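Lipolytic protein G-D-S-L family (Chitinophaga pinensis, PDB 4Q7Q) is of unproven function but, as a member of the GDSL (SGNH) hydrolase family, probably cleaves ester bonds of lipids or other acylated substrates. Local coordinates at residues 35-40 with 253-258; 58-63 with 105-110; 72-77 with 113-118; 163-168 with 175-180. One frame throughout, in Å; residues are numbered along the deposited sequence. Where two conformers were deposited one is given.

Contact 1: 35-40 with 253-258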
loop_
_atom_site.group_PDB
_atom_site.type_symbol
_atom_site.label_atom_id
_atom_site.label_comp_id
_atom_site.label_asym_id
_atom_site.label_seq_id
_atom_site.Cartn_x
_atom_site.Cartn_y
_atom_site.Cartn_z
ATOM N N THR A 35 1.640 -8.278 -11.522
ATOM C CA THR A 35 1.296 -8.809 -12.840
ATOM C C THR A 35 1.500 -7.741 -13.906
ATOM O O THR A 35 2.115 -7.992 -14.940
ATOM C CB THR A 35 -0.154 -9.318 -12.847
ATOM O OG1 THR A 35 -0.276 -10.391 -11.904
ATOM C CG2 THR A 35 -0.585 -9.796 -14.242
ATOM N N ARG A 36 1.011 -6.533 -13.641
ATOM C CA ARG A 36 1.138 -5.448 -14.604
ATOM C C ARG A 36 2.588 -5.004 -14.796
ATOM O O ARG A 36 2.995 -4.693 -15.913
ATOM C CB ARG A 36 0.255 -4.275 -14.203
ATOM C CG ARG A 36 -1.221 -4.605 -14.241
ATOM C CD ARG A 36 -2.081 -3.424 -13.774
ATOM N NE ARG A 36 -3.504 -3.754 -13.806
ATOM C CZ ARG A 36 -4.243 -3.737 -14.909
ATOM N NH1 ARG A 36 -5.525 -4.068 -14.861
ATOM N NH2 ARG A 36 -3.697 -3.386 -16.067
ATOM N N LEU A 37 3.367 -4.977 -13.714
ATOM C CA LEU A 37 4.790 -4.652 -13.833
ATOM C C LEU A 37 5.459 -5.645 -14.779
ATOM O O LEU A 37 6.205 -5.260 -15.682
ATOM C CB LEU A 37 5.487 -4.669 -12.462
ATOM C CG LEU A 37 6.975 -4.276 -12.360
ATOM C CD1 LEU A 37 7.967 -5.354 -12.881
ATOM C CD2 LEU A 37 7.229 -2.940 -13.048
ATOM N N ASN A 38 5.208 -6.929 -14.555
ATOM C CA ASN A 38 5.786 -7.961 -15.400
ATOM C C ASN A 38 5.374 -7.845 -16.869
ATOM O O ASN A 38 6.151 -8.167 -17.750
ATOM C CB ASN A 38 5.488 -9.354 -14.833
ATOM C CG ASN A 38 5.848 -10.463 -15.798
ATOM O OD1 ASN A 38 4.973 -11.021 -16.462
ATOM N ND2 ASN A 38 7.140 -10.782 -15.889
ATOM N N GLU A 39 4.168 -7.360 -17.145
ATOM C CA GLU A 39 3.786 -7.150 -18.541
ATOM C C GLU A 39 4.649 -6.067 -19.188
ATOM O O GLU A 39 5.000 -6.163 -20.362
ATOM C CB GLU A 39 2.307 -6.793 -18.664
ATOM C CG GLU A 39 1.372 -7.912 -18.252
ATOM C CD GLU A 39 -0.097 -7.514 -18.295
ATOM O OE1 GLU A 39 -0.407 -6.301 -18.316
ATOM O OE2 GLU A 39 -0.946 -8.427 -18.313
ATOM N N ILE A 40 4.984 -5.040 -18.418
ATOM C CA ILE A 40 5.822 -3.958 -18.922
ATOM C C ILE A 40 7.282 -4.415 -19.047
ATOM O O ILE A 40 7.949 -4.145 -20.052
ATOM C CB ILE A 40 5.725 -2.730 -18.002
ATOM C CG1 ILE A 40 4.263 -2.282 -17.876
ATOM C CG2 ILE A 40 6.593 -1.594 -18.520
ATOM C CD1 ILE A 40 4.010 -1.303 -16.735
ATOM N N ASP A 253 9.257 2.594 -14.219
ATOM C CA ASP A 253 10.187 3.692 -14.489
ATOM C C ASP A 253 11.430 3.594 -13.605
ATOM O O ASP A 253 12.553 3.789 -14.065
ATOM C CB ASP A 253 9.510 5.052 -14.282
ATOM C CG ASP A 253 8.449 5.347 -15.328
ATOM O OD1 ASP A 253 8.469 4.707 -16.400
ATOM O OD2 ASP A 253 7.601 6.232 -15.082
ATOM N N VAL A 254 11.223 3.299 -12.327
ATOM C CA VAL A 254 12.336 3.173 -11.394
ATOM C C VAL A 254 13.208 1.953 -11.720
ATOM O O VAL A 254 14.438 2.030 -11.710
ATOM C CB VAL A 254 11.832 3.103 -9.948
ATOM C CG1 VAL A 254 12.956 2.682 -9.017
ATOM C CG2 VAL A 254 11.259 4.454 -9.534
ATOM N N PHE A 255 12.571 0.829 -12.021
ATOM C CA PHE A 255 13.315 -0.357 -12.426
ATOM C C PHE A 255 14.173 -0.061 -13.653
ATOM O O PHE A 255 15.329 -0.484 -13.718
ATOM C CB PHE A 255 12.370 -1.531 -12.694
ATOM C CG PHE A 255 11.884 -2.227 -11.446
ATOM C CD1 PHE A 255 12.335 -1.848 -10.188
ATOM C CD2 PHE A 255 10.982 -3.271 -11.535
ATOM C CE1 PHE A 255 11.896 -2.502 -9.042
ATOM C CE2 PHE A 255 10.535 -3.924 -10.397
ATOM C CZ PHE A 255 10.995 -3.538 -9.146
ATOM N N ARG A 256 13.614 0.676 -14.612
ATOM C CA ARG A 256 14.382 1.078 -15.792
ATOM C C ARG A 256 15.596 1.914 -15.411
ATOM O O ARG A 256 16.693 1.685 -15.915
ATOM C CB ARG A 256 13.518 1.869 -16.774
ATOM C CG ARG A 256 12.451 1.062 -17.478
ATOM C CD ARG A 256 11.830 1.881 -18.597
ATOM N NE ARG A 256 10.915 1.094 -19.415
ATOM C CZ ARG A 256 9.593 1.106 -19.281
ATOM N NH1 ARG A 256 9.021 1.870 -18.358
ATOM N NH2 ARG A 256 8.841 0.357 -20.077
ATOM N N GLN A 257 15.398 2.886 -14.526
ATOM C CA GLN A 257 16.488 3.768 -14.115
ATOM C C GLN A 257 17.596 2.993 -13.410
ATOM O O GLN A 257 18.768 3.368 -13.478
ATOM C CB GLN A 257 15.968 4.892 -13.214
ATOM C CG GLN A 257 15.046 5.874 -13.924
ATOM C CD GLN A 257 14.188 6.677 -12.962
ATOM O OE1 GLN A 257 14.305 6.544 -11.742
ATOM N NE2 GLN A 257 13.311 7.514 -13.510
ATOM N N LEU A 258 17.219 1.904 -12.747
ATOM C CA LEU A 258 18.176 1.041 -12.062
ATOM C C LEU A 258 18.910 0.099 -13.011
ATOM O O LEU A 258 19.804 -0.637 -12.589
ATOM C CB LEU A 258 17.471 0.221 -10.982
ATOM C CG LEU A 258 17.189 0.949 -9.672
ATOM C CD1 LEU A 258 16.395 0.047 -8.745
ATOM C CD2 LEU A 258 18.503 1.367 -9.034
#
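The Phe-255 ring meets Leu-37 at its edge: the methyl CD1 of Leu-37 lies near the ring plane, 3.8 Å from CE2 of Phe-255, and its other methyl reaches CD2 of the same ring. Trp-8, on the strand beneath, adds an edge-to-face pairing with this phenyl group. The second flat group, the guanidinium of Arg-256, receives CG2 of Ile-40 obliquely, with Ile-40 CG2 3.4 Å from Arg-256 NH2. Leu-37 stretches across because its CG stands anti to the backbone N (chi1 -177°), which carries both methyls toward helix 241-257. The chain of Arg-256, extended from CG to NE, brings the guanidinium over, so that NH2 meets the Ile-40 methyl while the charge stays on the exposed outer side. A salt bridge from Arg-256 NH1 to Asp-253 OD1, 3.5 Å long and within the same helix, probably steadies that end. Leucine and phenylalanine thus suit the buried side, arginine the outer one. An alanine in place of Leu-37 would probably leave the CD2-CE2 edge of Phe-255 without its methyl partner and open a gap between the helices. Two helices meeting through a Leu-Phe pair and an Ile-Arg pair, with Trp-8 and Val-125 of the parallel sheet against Phe-255, are consistent with the helical layer on one face of an alpha/beta/alpha SGNH-hydrolase fold.

Contact 2: 58-63 with 105-110. With FMT (formic acid), chain E.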
loop_
_atom_site.group_PDB
_atom_site.type_symbol
_atom_site.label_atom_id
_atom_site.label_comp_id
_atom_site.label_asym_id
_atom_site.label_seq_id
_atom_site.Cartn_x
_atom_site.Cartn_y
_atom_site.Cartn_z
ATOM N N GLY A 58 5.080 -5.880 11.723
ATOM C CA GLY A 58 4.887 -7.317 11.585
ATOM C C GLY A 58 5.877 -7.972 10.633
ATOM O O GLY A 58 6.410 -9.057 10.906
ATOM N N ILE A 59 6.127 -7.314 9.504
ATOM C CA ILE A 59 7.114 -7.809 8.559
ATOM C C ILE A 59 8.490 -7.896 9.235
ATOM O O ILE A 59 9.137 -8.943 9.212
ATOM C CB ILE A 59 7.178 -6.908 7.305
ATOM C CG1 ILE A 59 5.851 -6.959 6.527
ATOM C CG2 ILE A 59 8.357 -7.296 6.435
ATOM C CD1 ILE A 59 5.616 -8.253 5.761
ATOM N N ALA A 60 8.918 -6.797 9.853
ATOM C CA ALA A 60 10.216 -6.743 10.512
ATOM C C ALA A 60 10.295 -7.748 11.658
ATOM O O ALA A 60 11.311 -8.418 11.824
ATOM C CB ALA A 60 10.495 -5.326 11.016
ATOM N N GLY A 61 9.218 -7.859 12.435
ATOM C CA GLY A 61 9.193 -8.737 13.594
ATOM C C GLY A 61 9.248 -10.211 13.247
ATOM O O GLY A 61 9.603 -11.038 14.085
ATOM N N ASN A 62 8.888 -10.543 12.013
ATOM C CA ASN A 62 8.885 -11.930 11.555
ATOM C C ASN A 62 9.873 -12.141 10.428
ATOM O O ASN A 62 9.781 -13.125 9.694
ATOM C CB ASN A 62 7.498 -12.325 11.042
ATOM C CG ASN A 62 6.498 -12.500 12.153
ATOM O OD1 ASN A 62 6.438 -13.552 12.782
ATOM N ND2 ASN A 62 5.700 -11.473 12.398
ATOM N N ILE A 63 10.813 -11.214 10.299
ATOM C CA ILE A 63 11.648 -11.114 9.107
ATOM C C ILE A 63 12.447 -12.380 8.769
ATOM O O ILE A 63 12.696 -12.649 7.597
ATOM C CB ILE A 63 12.577 -9.871 9.181
ATOM C CG1 ILE A 63 13.068 -9.463 7.792
ATOM C CG2 ILE A 63 13.740 -10.108 10.138
ATOM C CD1 ILE A 63 12.003 -8.933 6.877
ATOM N N TYR A 105 10.593 3.726 11.146
ATOM C CA TYR A 105 11.999 3.828 10.776
ATOM C C TYR A 105 12.798 2.608 11.266
ATOM O O TYR A 105 13.642 2.078 10.537
ATOM C CB TYR A 105 12.607 5.093 11.370
ATOM C CG TYR A 105 12.441 6.377 10.573
ATOM C CD1 TYR A 105 13.286 6.669 9.514
ATOM C CD2 TYR A 105 11.483 7.322 10.927
ATOM C CE1 TYR A 105 13.172 7.858 8.815
ATOM C CE2 TYR A 105 11.364 8.520 10.233
ATOM C CZ TYR A 105 12.216 8.782 9.176
ATOM O OH TYR A 105 12.120 9.963 8.462
ATOM N N GLY A 106 12.534 2.166 12.498
ATOM C CA GLY A 106 13.171 0.974 13.041
ATOM C C GLY A 106 12.865 -0.284 12.237
ATOM O O GLY A 106 13.756 -1.088 11.957
ATOM N N SER A 107 11.601 -0.448 11.853
ATOM C CA SER A 107 11.187 -1.610 11.064
ATOM C C SER A 107 11.892 -1.627 9.721
ATOM O O SER A 107 12.286 -2.684 9.233
ATOM C CB SER A 107 9.676 -1.603 10.829
ATOM O OG SER A 107 8.976 -1.727 12.051
ATOM N N PHE A 108 12.035 -0.456 9.110
ATOM C CA PHE A 108 12.707 -0.398 7.819
ATOM C C PHE A 108 14.186 -0.727 7.949
ATOM O O PHE A 108 14.762 -1.335 7.045
ATOM C CB PHE A 108 12.472 0.936 7.114
ATOM C CG PHE A 108 11.202 0.969 6.310
ATOM C CD1 PHE A 108 9.973 1.021 6.943
ATOM C CD2 PHE A 108 11.239 0.940 4.924
ATOM C CE1 PHE A 108 8.790 1.045 6.203
ATOM C CE2 PHE A 108 10.069 0.964 4.178
ATOM C CZ PHE A 108 8.838 1.020 4.817
ATOM N N ARG A 109 14.786 -0.362 9.079
ATOM C CA ARG A 109 16.166 -0.743 9.356
ATOM C C ARG A 109 16.308 -2.267 9.357
ATOM O O ARG A 109 17.209 -2.821 8.719
ATOM C CB ARG A 109 16.650 -0.148 10.688
ATOM C CG ARG A 109 17.990 -0.722 11.160
ATOM C CD ARG A 109 18.377 -0.209 12.552
ATOM N NE ARG A 109 17.246 -0.258 13.476
ATOM C CZ ARG A 109 16.825 -1.358 14.093
ATOM N NH1 ARG A 109 15.772 -1.303 14.898
ATOM N NH2 ARG A 109 17.447 -2.517 13.897
ATOM N N ILE A 110 15.399 -2.938 10.054
ATOM C CA ILE A 110 15.391 -4.395 10.125
ATOM C C ILE A 110 15.187 -5.029 8.746
ATOM O O ILE A 110 15.898 -5.962 8.366
ATOM C CB ILE A 110 14.292 -4.875 11.102
ATOM C CG1 ILE A 110 14.647 -4.441 12.524
ATOM C CG2 ILE A 110 14.084 -6.383 11.010
ATOM C CD1 ILE A 110 13.565 -4.749 13.517
HETATM C C FMT E . 4.458 -9.142 15.047
HETATM O O1 FMT E . 5.531 -8.600 14.763
HETATM O O2 FMT E . 3.727 -9.765 14.262
#
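Ala-60 and Ile-110 meet where helix 56-61 comes close to helix 104-118, the CA atoms of Ala-60 and Ser-107 being 5.3 Å apart. Alanine suits so near an approach: its lone methyl CB fits against CB of Ser-107 at 3.8 Å and against CG2 of Ile-110 at 3.7 Å. In Ile-110 the branch CG2 stands anti to the backbone N, and from there it also reaches Ala-60 O, while CG1 (chi1 -66°) turns the longer arm so that CD1 touches the same alanine methyl. Ile-63 has the less usual rotamer, with CG1 anti to the backbone N (chi1 -159°) and CG2 wedged between N and the carbonyl carbon, and this CG2 lies 3.8 Å from CG2 of Ile-110. Just past the helix end, Asn-62 folds back and ND2 gives a 2.9 Å bond to Gly-58 O, with a weak second one to a formic acid molecule, probably from the crystallisation liquor. With no hydrogen bond across the interface, the two helices are held by shape and apolar burial, and the polar groups find their partners away from it, the buried Ser-107 OG among Asn-101, Arg-87 and Thr-103 O, and Asn-62 mainly within its own segment.

Contact 3: 72-77 with 113-118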
loop_
_atom_site.group_PDB
_atom_site.type_symbol
_atom_site.label_atom_id
_atom_site.label_comp_id
_atom_site.label_asym_id
_atom_site.label_seq_id
_atom_site.Cartn_x
_atom_site.Cartn_y
_atom_site.Cartn_z
ATOM N N ASP A 72 17.373 -10.683 -7.008
ATOM C CA ASP A 72 18.154 -9.653 -7.680
ATOM C C ASP A 72 17.680 -8.254 -7.317
ATOM O O ASP A 72 18.466 -7.305 -7.310
ATOM C CB ASP A 72 18.083 -9.840 -9.196
ATOM C CG ASP A 72 18.603 -11.189 -9.640
ATOM O OD1 ASP A 72 19.809 -11.438 -9.452
ATOM O OD2 ASP A 72 17.812 -11.998 -10.176
ATOM N N VAL A 73 16.387 -8.125 -7.034
ATOM C CA VAL A 73 15.815 -6.843 -6.650
ATOM C C VAL A 73 14.698 -7.073 -5.651
ATOM O O VAL A 73 13.948 -8.043 -5.757
ATOM C CB VAL A 73 15.298 -6.044 -7.882
ATOM C CG1 VAL A 73 14.342 -6.877 -8.714
ATOM C CG2 VAL A 73 14.642 -4.734 -7.466
ATOM N N TYR A 74 14.611 -6.185 -4.668
ATOM C CA TYR A 74 13.551 -6.217 -3.677
ATOM C C TYR A 74 12.821 -4.884 -3.694
ATOM O O TYR A 74 13.454 -3.825 -3.735
ATOM C CB TYR A 74 14.131 -6.445 -2.279
ATOM C CG TYR A 74 14.873 -7.755 -2.101
ATOM C CD1 TYR A 74 16.156 -7.934 -2.622
ATOM C CD2 TYR A 74 14.304 -8.808 -1.391
ATOM C CE1 TYR A 74 16.842 -9.126 -2.451
ATOM C CE2 TYR A 74 14.987 -10.013 -1.216
ATOM C CZ TYR A 74 16.257 -10.162 -1.748
ATOM O OH TYR A 74 16.959 -11.342 -1.590
ATOM N N SER A 75 11.492 -4.930 -3.680
ATOM C CA SER A 75 10.721 -3.723 -3.407
ATOM C C SER A 75 10.047 -3.859 -2.050
ATOM O O SER A 75 9.717 -4.969 -1.608
ATOM C CB SER A 75 9.696 -3.423 -4.510
ATOM O OG SER A 75 8.780 -4.487 -4.687
ATOM N N VAL A 76 9.877 -2.731 -1.370
ATOM C CA VAL A 76 9.215 -2.714 -0.076
ATOM C C VAL A 76 8.095 -1.689 -0.117
ATOM O O VAL A 76 8.338 -0.502 -0.339
ATOM C CB VAL A 76 10.200 -2.366 1.061
ATOM C CG1 VAL A 76 9.500 -2.393 2.421
ATOM C CG2 VAL A 76 11.380 -3.336 1.045
ATOM N N PHE A 77 6.871 -2.157 0.097
ATOM C CA PHE A 77 5.677 -1.333 -0.055
ATOM C C PHE A 77 4.844 -1.521 1.214
ATOM O O PHE A 77 3.946 -2.368 1.267
ATOM C CB PHE A 77 4.923 -1.823 -1.298
ATOM C CG PHE A 77 3.762 -0.957 -1.736
ATOM C CD1 PHE A 77 3.351 0.162 -1.018
ATOM C CD2 PHE A 77 3.065 -1.294 -2.888
ATOM C CE1 PHE A 77 2.265 0.920 -1.450
ATOM C CE2 PHE A 77 1.995 -0.530 -3.332
ATOM C CZ PHE A 77 1.589 0.572 -2.605
ATOM N N SER A 113 18.160 -4.304 6.343
ATOM C CA SER A 113 19.300 -5.101 6.798
ATOM C C SER A 113 19.166 -6.566 6.392
ATOM O O SER A 113 20.143 -7.183 5.970
ATOM C CB SER A 113 19.491 -4.983 8.308
ATOM O OG SER A 113 19.854 -3.660 8.657
ATOM N N LYS A 114 17.954 -7.116 6.501
ATOM C CA LYS A 114 17.721 -8.505 6.094
ATOM C C LYS A 114 17.973 -8.688 4.606
ATOM O O LYS A 114 18.592 -9.664 4.184
ATOM C CB LYS A 114 16.299 -8.951 6.420
ATOM C CG LYS A 114 15.992 -10.379 5.983
ATOM C CD LYS A 114 16.769 -11.391 6.813
ATOM C CE LYS A 114 16.270 -12.808 6.571
ATOM N NZ LYS A 114 17.076 -13.810 7.338
ATOM N N ILE A 115 17.477 -7.750 3.810
ATOM C CA ILE A 115 17.669 -7.809 2.365
ATOM C C ILE A 115 19.155 -7.868 2.018
ATOM O O ILE A 115 19.590 -8.692 1.208
ATOM C CB ILE A 115 17.021 -6.607 1.675
ATOM C CG1 ILE A 115 15.502 -6.733 1.758
ATOM C CG2 ILE A 115 17.493 -6.513 0.230
ATOM C CD1 ILE A 115 14.748 -5.509 1.275
ATOM N N ARG A 116 19.936 -7.008 2.662
ATOM C CA ARG A 116 21.368 -6.945 2.408
ATOM C C ARG A 116 22.088 -8.208 2.885
ATOM O O ARG A 116 23.088 -8.618 2.299
ATOM C CB ARG A 116 21.960 -5.673 3.018
ATOM C CG ARG A 116 21.541 -4.424 2.246
ATOM C CD ARG A 116 21.948 -3.140 2.934
ATOM N NE ARG A 116 21.731 -1.974 2.079
ATOM C CZ ARG A 116 21.635 -0.725 2.530
ATOM N NH1 ARG A 116 21.712 -0.482 3.833
ATOM N NH2 ARG A 116 21.441 0.280 1.683
ATOM N N GLN A 117 21.563 -8.836 3.933
ATOM C CA GLN A 117 22.075 -10.131 4.374
ATOM C C GLN A 117 21.794 -11.205 3.320
ATOM O O GLN A 117 22.661 -12.025 3.010
ATOM C CB GLN A 117 21.441 -10.535 5.704
ATOM C CG GLN A 117 21.724 -11.971 6.121
ATOM C CD GLN A 117 20.615 -12.554 6.983
ATOM O OE1 GLN A 117 19.633 -13.102 6.473
ATOM N NE2 GLN A 117 20.765 -12.434 8.297
ATOM N N LEU A 118 20.579 -11.191 2.775
ATOM C CA LEU A 118 20.174 -12.157 1.757
ATOM C C LEU A 118 20.973 -11.991 0.474
ATOM O O LEU A 118 21.415 -12.972 -0.125
ATOM C CB LEU A 118 18.680 -12.028 1.450
ATOM C CG LEU A 118 17.716 -12.522 2.529
ATOM C CD1 LEU A 118 16.303 -12.013 2.263
ATOM C CD2 LEU A 118 17.750 -14.045 2.604
#
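Tyr-74 and Ile-115 make a CH-pi contact: CG2 of Ile-115 lies over one face of the tyrosine ring, 3.8 Å from its centroid and 24° off the ring normal. The methyl is displaced toward the rim, nearest CD1 of Tyr-74 at 3.5 Å. The two side chains run past each other in opposite directions. With CG2 anti to the backbone N and CG1 (chi1 -70°) anti to the carbonyl carbon, beta-branched Ile-115 sets CG2 over the face and brings CG1 near CG and CD2 of the ring.

Apolar packing extends this patch. The end of Ile-115 touches CB of Tyr-74. Ile-115 CD1 also lies 4.0 Å from Val-76 CG2; the beta-branching of this valine suits a strand, and its apolar methyls suit the side turned to the helix. Leu-118 crosses the tyrosine at about a right angle, its CD1 4.2 Å from Tyr-74 CE2.

Polar bonds gather at the margins. The hydroxyl of Tyr-74 is bonded to Ile-69 O, which fixes the far end of the ring, while Lys-114 NZ gives a 2.8 Å bond to Gln-117 OE1 on a lone pair in the carbonyl plane, and also pairs with Asp-64. A leucine in place of Tyr-74 would probably leave Ile-69 O without its hydroxyl partner and Ile-115 CG2 without the aromatic face it rests on.

Strand 73-77 runs in the middle of the parallel sheet, between strands 6-12 and 123-127. Segment 113-118 of helix 104-118 lies over it nearly antiparallel, at 169° and 10.2 Å between the axes, as in a beta-alpha-beta crossover leading to strand 123-127, whose Ile-124 also touches Ile-115.

Contact 4: 163-168 with 175-180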
loop_
_atom_site.group_PDB
_atom_site.type_symbol
_atom_site.label_atom_id
_atom_site.label_comp_id
_atom_site.label_asym_id
_atom_site.label_seq_id
_atom_site.Cartn_x
_atom_site.Cartn_y
_atom_site.Cartn_z
ATOM N N ALA A 163 8.735 9.519 5.842
ATOM C CA ALA A 163 9.747 8.642 6.432
ATOM C C ALA A 163 10.394 7.747 5.368
ATOM O O ALA A 163 11.619 7.606 5.321
ATOM C CB ALA A 163 9.146 7.804 7.544
ATOM N N VAL A 164 9.573 7.146 4.513
ATOM C CA VAL A 164 10.089 6.304 3.440
ATOM C C VAL A 164 10.989 7.121 2.506
ATOM O O VAL A 164 12.078 6.686 2.136
ATOM C CB VAL A 164 8.940 5.644 2.647
ATOM C CG1 VAL A 164 9.486 4.925 1.418
ATOM C CG2 VAL A 164 8.141 4.686 3.557
ATOM N N LEU A 165 10.540 8.318 2.146
ATOM C CA LEU A 165 11.344 9.204 1.309
ATOM C C LEU A 165 12.673 9.542 1.978
ATOM O O LEU A 165 13.718 9.559 1.333
ATOM C CB LEU A 165 10.579 10.480 0.977
ATOM C CG LEU A 165 9.412 10.331 -0.004
ATOM C CD1 LEU A 165 8.525 11.558 0.078
ATOM C CD2 LEU A 165 9.921 10.134 -1.427
ATOM N N THR A 166 12.629 9.811 3.277
ATOM C CA THR A 166 13.840 10.136 4.031
ATOM C C THR A 166 14.831 8.974 4.052
ATOM O O THR A 166 16.025 9.181 3.866
ATOM C CB THR A 166 13.496 10.579 5.468
ATOM O OG1 THR A 166 12.665 11.744 5.416
ATOM C CG2 THR A 166 14.753 10.907 6.255
ATOM N N ILE A 167 14.339 7.756 4.265
ATOM C CA ILE A 167 15.199 6.572 4.254
ATOM C C ILE A 167 15.816 6.369 2.879
ATOM O O ILE A 167 17.000 6.041 2.761
ATOM C CB ILE A 167 14.419 5.299 4.658
ATOM C CG1 ILE A 167 13.945 5.405 6.109
ATOM C CG2 ILE A 167 15.279 4.056 4.496
ATOM C CD1 ILE A 167 12.914 4.377 6.481
ATOM N N GLY A 168 15.008 6.567 1.841
ATOM C CA GLY A 168 15.487 6.479 0.473
ATOM C C GLY A 168 16.624 7.450 0.211
ATOM O O GLY A 168 17.658 7.074 -0.343
ATOM N N VAL A 175 12.897 5.699 -4.538
ATOM C CA VAL A 175 11.582 5.610 -3.929
ATOM C C VAL A 175 10.500 5.929 -4.957
ATOM O O VAL A 175 10.563 6.947 -5.650
ATOM C CB VAL A 175 11.445 6.588 -2.743
ATOM C CG1 VAL A 175 10.049 6.517 -2.159
ATOM C CG2 VAL A 175 12.484 6.288 -1.679
ATOM N N VAL A 176 9.527 5.036 -5.089
ATOM C CA VAL A 176 8.329 5.328 -5.859
ATOM C C VAL A 176 7.384 6.077 -4.936
ATOM O O VAL A 176 6.871 5.509 -3.974
ATOM C CB VAL A 176 7.652 4.042 -6.346
ATOM C CG1 VAL A 176 6.349 4.370 -7.075
ATOM C CG2 VAL A 176 8.596 3.259 -7.243
ATOM N N ASP A 177 7.160 7.356 -5.220
ATOM C CA ASP A 177 6.329 8.181 -4.342
ATOM C C ASP A 177 4.877 8.149 -4.800
ATOM O O ASP A 177 4.435 9.018 -5.554
ATOM C CB ASP A 177 6.836 9.623 -4.296
ATOM C CG ASP A 177 6.237 10.426 -3.148
ATOM O OD1 ASP A 177 5.282 9.946 -2.509
ATOM O OD2 ASP A 177 6.730 11.548 -2.885
ATOM N N LEU A 178 4.131 7.151 -4.343
ATOM C CA LEU A 178 2.704 7.100 -4.652
ATOM C C LEU A 178 1.915 8.176 -3.910
ATOM O O LEU A 178 0.929 8.692 -4.431
ATOM C CB LEU A 178 2.111 5.728 -4.336
ATOM C CG LEU A 178 2.762 4.537 -5.039
ATOM C CD1 LEU A 178 2.076 3.268 -4.595
ATOM C CD2 LEU A 178 2.699 4.709 -6.556
ATOM N N TYR A 179 2.340 8.501 -2.692
ATOM C CA TYR A 179 1.599 9.455 -1.877
ATOM C C TYR A 179 1.445 10.784 -2.609
ATOM O O TYR A 179 0.361 11.369 -2.635
ATOM C CB TYR A 179 2.255 9.686 -0.505
ATOM C CG TYR A 179 1.316 10.453 0.387
ATOM C CD1 TYR A 179 1.204 11.833 0.273
ATOM C CD2 TYR A 179 0.489 9.800 1.293
ATOM C CE1 TYR A 179 0.317 12.544 1.029
ATOM C CE2 TYR A 179 -0.407 10.520 2.078
ATOM C CZ TYR A 179 -0.481 11.892 1.936
ATOM O OH TYR A 179 -1.366 12.628 2.678
ATOM N N HIS A 180 2.531 11.254 -3.213
ATOM C CA HIS A 180 2.505 12.540 -3.902
ATOM C C HIS A 180 2.317 12.429 -5.412
ATOM O O HIS A 180 2.485 13.409 -6.137
ATOM C CB HIS A 180 3.759 13.354 -3.567
ATOM C CG HIS A 180 3.928 13.623 -2.101
ATOM N ND1 HIS A 180 4.817 12.924 -1.314
ATOM C CD2 HIS A 180 3.321 14.514 -1.285
ATOM C CE1 HIS A 180 4.749 13.372 -0.072
ATOM N NE2 HIS A 180 3.849 14.337 -0.027
#
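Leu-165 and Val-175 cross at about a right angle where helix 157-171 returns to the sheet's edge strand 175-176, an alpha-to-beta connection of the alpha/beta/alpha SGNH-hydrolase fold. CD2 of Leu-165 lies 3.7 Å from CG1 of Val-175, and this same CG1 meets CG1 of Val-164 more obliquely, at 4.0 Å. The valine's other branch, CG2, lies 3.7 Å from CA of Gly-168; a beta carbon on that glycine would collide with the methyl, so the helix can sit this close only without one. Leu-165 likewise crosses Asp-177, its CD1 3.5 Å from Asp-177 OD2, and touches the His-180 ring obliquely. A leucine suits this spot because one methyl packs on the valine while the other lies beside the carboxylate and imidazole, which bond each other. Asp-177, with CG anti to the backbone N (chi1 -165°), holds His-180 at two points: OD1 takes its backbone N from above the carboxylate plane, an Asx motif, and OD2 takes its ring; OD1 also bonds Thr-128 OG1. One face of the His-180 ring has Tyr-179 CD1 over its centre, and NE2 is bonded to Glu-158. Its other nitrogen, ND1, donates to the syn side of Asp-177 OD2 at 2.8 Å.

All four contacts rest mainly on apolar packing, with no hydrogen bond across any of them, but they differ in depth. Contacts 2 and 3 are buried, while contacts 1 and 4 reach the surface, where a salt bridge and a carboxylate-histidine pair respectively accompany the apolar part. Contacts 2 and 3 share helix 104-118: one sets it against helix 56-61, the other against the sheet, and Ile-63 on Lys-114 joins them. Contacts 3 and 4 use the same parallel sheet, in its middle and at its edge, and touch each other where Phe-77 packs on Leu-178. Contact 1 pairs two helices, and its Phe-255 and Val-254 touch Val-73 and Val-176 of those strands.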